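Local coordinates for protein hemoglobin chain d1 (Lumbricus terrestris, PDB 1X9F) that binds heme and probably carries oxygen as one globin chain of the multi-subunit earthworm hemoglobin, at residues E1-V4 with T5-L8; A127-D130 with C131-I135; L12-A15 with S16-H20; A88-K91 with V92-E96. All coordinates share one frame; numbering follows the deposited sequence.

Contact 1 of 4, residues E1-V4 with T5-L8; sequences ECLV and TESL
Val4 O is gripped twice, by the hydroxyl of Ser7 and the amide of Leu8, and both donors come to the same face of its carbonyl plane. Ser7 OG lies 3.1 Å from Val4 O, well above that plane, while Leu8 N, at 3.2 Å from Val4 O, makes the ordinary first-turn bond. The hydroxyl gets there because chi1 of Ser7 (68°) holds OG between its own backbone N and carbonyl carbon, turned back toward the start of the helix. Ser7 N itself gives a nearly straight bond to Leu3 O (3.2 Å, N-H...O 167°).

Leu3 occupies the N-cap and has no polar side chain to offer the first amides. Glu6, three residues on, supplies one half of what a capping box would contain: its extended chain runs back so that OE2 takes a weak bond from Leu3 N at 3.4 Å. The Leu3 side chain lies obliquely across this carboxylate, CD2 being 3.3 Å from Glu6 OE2, while its other methyl faces the Thr5 hydroxyl. Behind them Cys2 SG packs on Ser7, 3.8 Å from its CB, and continues into the disulfide with Cys131. Thr5, Val4 and Leu8 also meet the neighbouring Globin III chain.

Glu6 OE1 lies close to Asp130 OD1, so the Glu6 carboxylate is probably pulled two ways: the amide-rich start of the helix would favour its negative charge, whereas the second acid, together with Glu1 O, 3.0 Å from Glu6 OE2, would tend to raise its affinity for a proton.

Contact 2 of 4, residues A127-D130 with C131-I135; sequences AWHD and CVDQI
Trp128 and Val132, one helical turn apart, make the apolar side-chain contact of this stretch. The six-membered part of the indole extends to the valine, its CE3 coming 3.4 Å from Val132 CG2, and the two side chains meet at a slant. Val132 directs this methyl to the indole by setting CG2 opposite its own carbonyl carbon, with CG1 opposite the backbone N (chi1 176°). Beside this pair, His129 and Asp133 run alongside each other in the same direction. Their ring and carboxylate planes stand 78° apart, and the 3.5 Å between His129 NE2 and Asp133 OD1 is proximity without a hydrogen bond.

Beneath the side chains, backbone bonds fix the spacing: Val132 N to Trp128 O at 2.8 Å and Cys131 N to Ala127 O at 2.9 Å. A second shell fixes the indole. Its NE1 is hydrogen-bonded to Gln13 OE1, Phe123 meets its ring, and Leu112 and Leu115 of helix 101-119 pack against it. Val132 touches Leu108 and comes within about 5 Å of the heme.

This is the last helix of a globin, the H helix, packed here against the A and G helices; its disulfide to the amino-terminal segment is a feature familiar from annelid extracellular globins.

Contact 3 of 4, residues L12-A15 with S16-H20; sequences LQWA and SAFGH
Trp14 and Phe18 form an offset aromatic stack one turn apart on the first helix of the globin fold, the A helix. The indole's six-membered ring and the phenyl ring are tilted by only 15°, with centroids 4.6 Å apart. The offset decides what lies on each face: Phe18 CB sits over the centre of the Trp14 six-membered ring, 3.8 Å from its centroid, in a CH-pi contact, while Trp14 CZ2 lies over the phenyl face toward its rim, 3.5 Å from Phe18 CG. Both residues swing CG to the side opposite the backbone N (chi1 178° in Trp14, -164° in Phe18), which sends the two rings out from the helix in layers.

Second-shell groups fix the pair. Trp14 NE1 is hydrogen-bonded to Asp71 OD2, Leu67 of helix 57-75 packs on both side chains, and Arg24 makes a cation-pi contact with Phe18. Replacing Trp14 by alanine would probably leave Asp71 without its indole donor and Phe18 without a stacking partner, its phenyl ring freer to turn.

On another side of the helix, Gln13 NE2 gives a bond to His122 O and OE1 takes one from Asp124 N, tying the helix to the segment between helices 101-119 and 125-139. The backbone carbonyl of Gln13 takes a near-straight bond from Ala17 N (3.0 Å from Gln13 O). The helix ends at Gly19, whose positive phi turns the chain away; just before it, Phe18 N still reaches back to Trp14 O over 2.8 Å.

Contact 4 of 4, residues A88-K91 with V92-E96; sequences AHLK and VQHVE. With HEM (protoporphyrin IX containing Fe), chain T.
His94 leaves the helix with its CB 3.8 Å from Leu90 O and, at chi1 -70°, carries CG to the side opposite its own carbonyl carbon, which aims the imidazole at the heme. On the ring, ND1 gives a nearly straight hydrogen bond to Leu90 O (2.6 Å, N-H...O 170°), the acceptor lying in the ring plane. Further out, CE1 leans toward the porphyrin nitrogen NA, 3.0 Å from it, while CD2 hangs between NC and ND, the upright ring being turned off the NA-NC line. At the tip, NE2 binds the heme iron at 2.1 Å. The carbonyl thus helps to set the rotation of the imidazole and would probably make it a stronger electron donor to the metal.

Two neighbours widen the hold on the heme. Leu90 CD2 rests 3.5 Å from the meso carbon CHB and also touches the amide of Gln93. That amide lies against the propionate arm on one hand and the His89 ring on the other: Gln93 NE2 is 3.4 Å from heme CBA and 3.6 Å from His89 NE2, with the amide and imidazole planes 68° apart. The polar partner of His89 is O1A of another bound heme. Putting an alanine at Gln93 would probably open a gap beside CBA and leave that propionate arm and the His89 ring freer to move.

Ile139 of the last helix packs on both Leu90 and His94. Together these contacts make the proximal side of a globin heme pocket, with the F-helix histidine as axial ligand and a backbone carbonyl of the preceding turn steadying it.

Overall arrangement
Contacts 1, 2 and 3 form a connected set, while contact 4 holds the heme. Contacts 1 and 2 have centres 9 Å apart and are joined covalently, Cys2 SG to Cys131 SG at 2.0 Å. Contact 3 continues helix 4-18 and reaches contact 2 through a probable hydrogen bond of 3.0 Å from Trp128 NE1 to Gln13 OE1, with the two indoles also touching. Contact 4 touches none of the others: its nearest atoms are about 6 Å from contact 2, and its centre is 25 Å from that of contact 3, across the chain's centre. Helix 125-139 bridges the two regions, with Val132 of contact 2 about 5 Å from a heme.

Contact 1 of 4, residues E1-V4 with T5-L8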
# COMPACT_ATOMS: atom_id res chain seq x y z
N GLU D 1 1.63 29.72 -20.26
CA GLU D 1 3.03 29.95 -20.73
C GLU D 1 3.98 28.92 -20.12
O GLU D 1 4.35 29.01 -18.94
CB GLU D 1 3.47 31.37 -20.38
CG GLU D 1 4.84 31.75 -20.93
CD GLU D 1 5.32 33.09 -20.39
OE1 GLU D 1 4.89 33.48 -19.28
OE2 GLU D 1 6.14 33.74 -21.07
N CYS D 2 4.35 27.94 -20.94
CA CYS D 2 5.26 26.87 -20.52
C CYS D 2 6.67 27.16 -20.99
O CYS D 2 7.01 26.92 -22.15
CB CYS D 2 4.78 25.52 -21.07
SG CYS D 2 5.41 24.15 -20.03
N LEU D 3 7.51 27.68 -20.09
CA LEU D 3 8.92 27.87 -20.42
C LEU D 3 9.67 26.53 -20.48
O LEU D 3 9.07 25.46 -20.37
CB LEU D 3 9.60 28.86 -19.46
CG LEU D 3 9.58 28.68 -17.94
CD1 LEU D 3 10.89 29.20 -17.36
CD2 LEU D 3 8.40 29.41 -17.31
N VAL D 4 10.98 26.62 -20.67
CA VAL D 4 11.86 25.45 -20.82
C VAL D 4 11.93 24.55 -19.58
O VAL D 4 11.90 23.32 -19.71
CB VAL D 4 13.31 25.88 -21.20
CG1 VAL D 4 14.15 24.68 -21.63
CG2 VAL D 4 13.29 26.94 -22.30
N THR D 5 12.03 25.15 -18.40
CA THR D 5 12.12 24.35 -17.18
C THR D 5 10.81 23.64 -16.88
O THR D 5 10.80 22.49 -16.42
CB THR D 5 12.59 25.18 -15.97
OG1 THR D 5 11.82 26.39 -15.89
CG2 THR D 5 14.01 25.67 -16.16
N GLU D 6 9.70 24.31 -17.16
CA GLU D 6 8.40 23.73 -16.84
C GLU D 6 8.05 22.55 -17.75
O GLU D 6 7.56 21.52 -17.27
CB GLU D 6 7.31 24.79 -16.90
CG GLU D 6 7.49 25.92 -15.90
CD GLU D 6 6.38 26.95 -16.01
OE1 GLU D 6 5.98 27.52 -14.97
OE2 GLU D 6 5.90 27.19 -17.14
N SER D 7 8.29 22.69 -19.05
CA SER D 7 8.02 21.62 -20.00
C SER D 7 8.87 20.40 -19.68
O SER D 7 8.42 19.27 -19.81
CB SER D 7 8.29 22.09 -21.43
OG SER D 7 9.67 22.32 -21.64
N LEU D 8 10.10 20.67 -19.26
CA LEU D 8 11.02 19.63 -18.84
C LEU D 8 10.46 18.90 -17.63
O LEU D 8 10.45 17.66 -17.58
CB LEU D 8 12.39 20.25 -18.55
CG LEU D 8 13.60 19.33 -18.47
CD1 LEU D 8 13.91 18.97 -17.02
CD2 LEU D 8 13.48 18.06 -19.33

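Contact 2 of 4, residues A127-D130 with C131-I135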
# COMPACT_ATOMS: atom_id res chain seq x y z
N ALA D 127 3.76 24.17 -13.10
CA ALA D 127 4.28 23.76 -14.40
C ALA D 127 3.22 23.02 -15.20
O ALA D 127 2.98 23.35 -16.36
CB ALA D 127 5.53 22.90 -14.24
N TRP D 128 2.57 22.03 -14.58
CA TRP D 128 1.51 21.28 -15.25
C TRP D 128 0.43 22.18 -15.76
O TRP D 128 0.08 22.14 -16.94
CB TRP D 128 0.91 20.23 -14.34
CG TRP D 128 1.72 19.04 -14.37
CD1 TRP D 128 2.78 18.77 -13.58
CD2 TRP D 128 1.60 17.95 -15.29
NE1 TRP D 128 3.33 17.56 -13.92
CE2 TRP D 128 2.63 17.03 -14.98
CE3 TRP D 128 0.73 17.64 -16.34
CZ2 TRP D 128 2.80 15.83 -15.67
CZ3 TRP D 128 0.91 16.44 -17.04
CH2 TRP D 128 1.93 15.55 -16.69
N HIS D 129 -0.10 23.01 -14.86
CA HIS D 129 -1.20 23.88 -15.19
C HIS D 129 -0.90 24.78 -16.37
O HIS D 129 -1.71 24.90 -17.28
CB HIS D 129 -1.60 24.72 -14.00
CG HIS D 129 -2.97 25.27 -14.12
ND1 HIS D 129 -4.10 24.53 -13.82
CD2 HIS D 129 -3.42 26.48 -14.56
CE1 HIS D 129 -5.17 25.27 -14.05
NE2 HIS D 129 -4.79 26.45 -14.49
N ASP D 130 0.26 25.44 -16.34
CA ASP D 130 0.67 26.26 -17.47
C ASP D 130 0.70 25.40 -18.71
O ASP D 130 0.00 25.68 -19.70
CB ASP D 130 2.07 26.84 -17.22
CG ASP D 130 2.07 27.91 -16.14
OD1 ASP D 130 3.17 28.36 -15.76
OD2 ASP D 130 1.03 28.37 -15.62
N CYS D 131 1.50 24.33 -18.64
CA CYS D 131 1.83 23.48 -19.77
C CYS D 131 0.67 22.77 -20.47
O CYS D 131 0.54 22.86 -21.70
CB CYS D 131 2.85 22.44 -19.32
SG CYS D 131 4.34 22.45 -20.32
N VAL D 132 -0.15 22.06 -19.71
CA VAL D 132 -1.25 21.30 -20.29
C VAL D 132 -2.36 22.24 -20.76
O VAL D 132 -3.06 21.95 -21.73
CB VAL D 132 -1.79 20.22 -19.32
CG1 VAL D 132 -3.01 19.50 -19.90
CG2 VAL D 132 -0.71 19.20 -19.00
N ASP D 133 -2.51 23.37 -20.07
CA ASP D 133 -3.48 24.41 -20.40
C ASP D 133 -3.39 24.79 -21.87
O ASP D 133 -4.39 24.82 -22.58
CB ASP D 133 -3.23 25.65 -19.57
CG ASP D 133 -4.48 26.20 -18.95
OD1 ASP D 133 -4.35 26.86 -17.89
OD2 ASP D 133 -5.62 26.03 -19.42
N GLN D 134 -2.16 25.08 -22.30
CA GLN D 134 -1.87 25.37 -23.69
C GLN D 134 -2.34 24.23 -24.60
O GLN D 134 -2.90 24.48 -25.67
CB GLN D 134 -0.37 25.63 -23.88
CG GLN D 134 0.08 25.67 -25.33
CD GLN D 134 1.58 25.53 -25.50
OE1 GLN D 134 2.13 25.91 -26.54
NE2 GLN D 134 2.26 24.99 -24.48
N ILE D 135 -2.11 22.99 -24.18
CA ILE D 135 -2.55 21.81 -24.93
C ILE D 135 -4.07 21.78 -25.00
O ILE D 135 -4.64 21.67 -26.09
CB ILE D 135 -2.00 20.49 -24.33
CG1 ILE D 135 -0.48 20.44 -24.44
CG2 ILE D 135 -2.62 19.28 -25.03
CD1 ILE D 135 0.15 19.36 -23.57

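Contact 3 of 4, residues L12-A15 with S16-H20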
# COMPACT_ATOMS: atom_id res chain seq x y z
N LEU D 12 9.24 14.95 -17.37
CA LEU D 12 9.79 14.04 -16.37
C LEU D 12 8.73 13.41 -15.48
O LEU D 12 8.70 12.19 -15.28
CB LEU D 12 10.81 14.78 -15.50
CG LEU D 12 12.30 14.69 -15.85
CD1 LEU D 12 12.58 14.46 -17.35
CD2 LEU D 12 13.01 15.94 -15.34
N GLN D 13 7.84 14.26 -14.95
CA GLN D 13 6.79 13.82 -14.04
C GLN D 13 5.76 12.96 -14.75
O GLN D 13 5.19 12.04 -14.16
CB GLN D 13 6.12 15.01 -13.37
CG GLN D 13 7.04 15.77 -12.44
CD GLN D 13 6.30 16.57 -11.40
OE1 GLN D 13 5.28 17.21 -11.69
NE2 GLN D 13 6.81 16.55 -10.18
N TRP D 14 5.53 13.27 -16.02
CA TRP D 14 4.64 12.48 -16.84
C TRP D 14 5.19 11.08 -17.02
O TRP D 14 4.44 10.10 -16.91
CB TRP D 14 4.47 13.12 -18.20
CG TRP D 14 3.59 12.34 -19.10
CD1 TRP D 14 3.91 11.86 -20.33
CD2 TRP D 14 2.24 11.93 -18.83
NE1 TRP D 14 2.83 11.20 -20.87
CE2 TRP D 14 1.80 11.22 -19.97
CE3 TRP D 14 1.36 12.11 -17.75
CZ2 TRP D 14 0.51 10.67 -20.06
CZ3 TRP D 14 0.08 11.56 -17.84
CH2 TRP D 14 -0.33 10.85 -18.99
N ALA D 15 6.49 10.98 -17.28
CA ALA D 15 7.15 9.69 -17.43
C ALA D 15 6.88 8.77 -16.23
O ALA D 15 6.68 7.57 -16.42
CB ALA D 15 8.64 9.87 -17.65
N SER D 16 6.85 9.33 -15.02
CA SER D 16 6.56 8.52 -13.83
C SER D 16 5.08 8.23 -13.68
O SER D 16 4.70 7.08 -13.50
CB SER D 16 7.07 9.18 -12.55
OG SER D 16 8.36 9.75 -12.77
N ALA D 17 4.26 9.27 -13.73
CA ALA D 17 2.83 9.09 -13.48
C ALA D 17 2.13 8.22 -14.53
O ALA D 17 1.21 7.47 -14.21
CB ALA D 17 2.15 10.43 -13.34
N PHE D 18 2.58 8.33 -15.79
CA PHE D 18 2.01 7.56 -16.89
C PHE D 18 2.22 6.07 -16.66
O PHE D 18 1.25 5.31 -16.62
CB PHE D 18 2.60 8.00 -18.25
CG PHE D 18 1.80 7.52 -19.45
CD1 PHE D 18 0.47 7.13 -19.32
CD2 PHE D 18 2.38 7.50 -20.72
CE1 PHE D 18 -0.26 6.71 -20.43
CE2 PHE D 18 1.65 7.08 -21.83
CZ PHE D 18 0.33 6.69 -21.69
N GLY D 19 3.47 5.65 -16.48
CA GLY D 19 3.80 4.24 -16.32
C GLY D 19 3.81 3.49 -17.64
O GLY D 19 3.92 4.11 -18.70
N HIS D 20 3.69 2.17 -17.59
CA HIS D 20 3.81 1.36 -18.80
C HIS D 20 2.58 0.56 -19.20
O HIS D 20 1.55 1.16 -19.49
CB HIS D 20 5.12 0.56 -18.81
CG HIS D 20 6.31 1.46 -18.77
ND1 HIS D 20 6.63 2.30 -19.81
CD2 HIS D 20 7.19 1.73 -17.78
CE1 HIS D 20 7.69 3.02 -19.48
NE2 HIS D 20 8.05 2.69 -18.26

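Contact 4 of 4, residues A88-K91 with V92-E96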
# COMPACT_ATOMS: atom_id res chain seq x y z
N ALA D 88 -3.83 20.87 -33.92
CA ALA D 88 -4.80 21.03 -35.00
C ALA D 88 -5.46 19.68 -35.33
O ALA D 88 -6.68 19.60 -35.52
CB ALA D 88 -4.14 21.64 -36.23
N HIS D 89 -4.63 18.64 -35.38
CA HIS D 89 -5.05 17.28 -35.72
C HIS D 89 -6.03 16.75 -34.68
O HIS D 89 -7.05 16.15 -35.02
CB HIS D 89 -3.83 16.37 -35.79
CG HIS D 89 -4.12 14.96 -36.20
ND1 HIS D 89 -3.93 14.51 -37.49
CD2 HIS D 89 -4.55 13.89 -35.49
CE1 HIS D 89 -4.25 13.23 -37.56
NE2 HIS D 89 -4.63 12.83 -36.36
N LEU D 90 -5.70 16.97 -33.41
CA LEU D 90 -6.55 16.52 -32.32
C LEU D 90 -7.86 17.29 -32.32
O LEU D 90 -8.92 16.73 -32.01
CB LEU D 90 -5.84 16.69 -30.98
CG LEU D 90 -5.00 15.48 -30.59
CD1 LEU D 90 -3.99 15.88 -29.53
CD2 LEU D 90 -5.89 14.34 -30.08
N LYS D 91 -7.78 18.56 -32.70
CA LYS D 91 -8.97 19.39 -32.77
C LYS D 91 -9.95 18.87 -33.82
O LYS D 91 -11.14 18.73 -33.53
CB LYS D 91 -8.61 20.85 -33.04
CG LYS D 91 -9.78 21.77 -32.82
CD LYS D 91 -9.41 23.22 -33.01
CE LYS D 91 -10.64 24.09 -32.84
NZ LYS D 91 -10.32 25.53 -33.04
N VAL D 92 -9.45 18.57 -35.03
CA VAL D 92 -10.28 17.97 -36.08
C VAL D 92 -11.05 16.79 -35.49
O VAL D 92 -12.25 16.63 -35.73
CB VAL D 92 -9.44 17.44 -37.27
CG1 VAL D 92 -10.31 16.70 -38.29
CG2 VAL D 92 -8.68 18.58 -37.94
N GLN D 93 -10.34 15.98 -34.72
CA GLN D 93 -10.89 14.77 -34.15
C GLN D 93 -11.91 15.02 -33.05
O GLN D 93 -12.59 14.09 -32.61
CB GLN D 93 -9.77 13.89 -33.59
CG GLN D 93 -8.93 13.22 -34.65
CD GLN D 93 -7.80 12.44 -34.04
OE1 GLN D 93 -7.25 12.83 -33.01
NE2 GLN D 93 -7.45 11.32 -34.66
N HIS D 94 -12.02 16.26 -32.60
CA HIS D 94 -12.98 16.60 -31.55
C HIS D 94 -14.08 17.55 -32.02
O HIS D 94 -15.15 17.62 -31.40
CB HIS D 94 -12.25 17.14 -30.32
CG HIS D 94 -11.45 16.10 -29.59
ND1 HIS D 94 -10.22 15.66 -30.02
CD2 HIS D 94 -11.72 15.42 -28.45
CE1 HIS D 94 -9.77 14.75 -29.19
NE2 HIS D 94 -10.66 14.58 -28.23
N VAL D 95 -13.84 18.26 -33.12
CA VAL D 95 -14.64 19.43 -33.52
C VAL D 95 -16.12 19.18 -33.86
O VAL D 95 -16.97 20.05 -33.62
CB VAL D 95 -13.94 20.24 -34.66
CG1 VAL D 95 -14.10 19.56 -36.02
CG2 VAL D 95 -14.45 21.68 -34.70
N GLU D 96 -16.43 18.00 -34.41
CA GLU D 96 -17.79 17.73 -34.90
C GLU D 96 -18.68 17.05 -33.86
O GLU D 96 -19.77 16.57 -34.19
CB GLU D 96 -17.75 16.89 -36.18
CG GLU D 96 -16.92 17.49 -37.32
CD GLU D 96 -17.38 18.88 -37.75
OE1 GLU D 96 -17.86 19.66 -36.91
OE2 GLU D 96 -17.24 19.19 -38.95
CHA HEM T . -11.35 10.76 -29.16
CHB HEM T . -7.37 12.86 -27.30
CHC HEM T . -10.10 15.32 -24.07
CHD HEM T . -14.13 13.47 -26.22
C1A HEM T . -9.96 11.07 -28.85
C2A HEM T . -8.96 10.43 -29.55
C3A HEM T . -7.72 11.01 -29.04
C4A HEM T . -8.25 11.97 -28.06
CMA HEM T . -6.29 10.70 -29.43
CAA HEM T . -9.13 9.33 -30.57
CBA HEM T . -9.00 9.79 -32.01
CGA HEM T . -9.08 8.51 -32.81
O1A HEM T . -8.14 7.69 -32.77
O2A HEM T . -10.12 8.31 -33.48
C1B HEM T . -7.79 13.76 -26.23
C2B HEM T . -6.85 14.44 -25.47
C3B HEM T . -7.66 15.08 -24.59
C4B HEM T . -8.98 14.80 -24.85
CMB HEM T . -5.34 14.47 -25.57
CAB HEM T . -7.15 15.89 -23.69
CBB HEM T . -6.54 16.83 -22.93
C1C HEM T . -11.51 14.98 -24.37
C2C HEM T . -12.53 15.49 -23.59
C3C HEM T . -13.64 14.98 -24.20
C4C HEM T . -13.24 14.17 -25.25
CMC HEM T . -12.46 16.42 -22.39
CAC HEM T . -14.99 15.29 -23.62
CBC HEM T . -16.18 15.06 -24.34
C1D HEM T . -13.72 12.55 -27.30
C2D HEM T . -14.64 11.82 -28.06
C3D HEM T . -13.88 11.03 -28.90
C4D HEM T . -12.51 11.40 -28.54
CMD HEM T . -16.15 11.88 -27.98
CAD HEM T . -14.32 10.06 -29.97
CBD HEM T . -14.57 8.67 -29.40
CGD HEM T . -14.94 7.81 -30.59
O1D HEM T . -14.07 7.57 -31.46
O2D HEM T . -16.11 7.39 -30.67
NA HEM T . -9.60 12.03 -27.96
NB HEM T . -9.09 13.94 -25.89
NC HEM T . -11.90 14.19 -25.41
ND HEM T . -12.41 12.31 -27.55
FE HEM T . -10.76 13.14 -26.72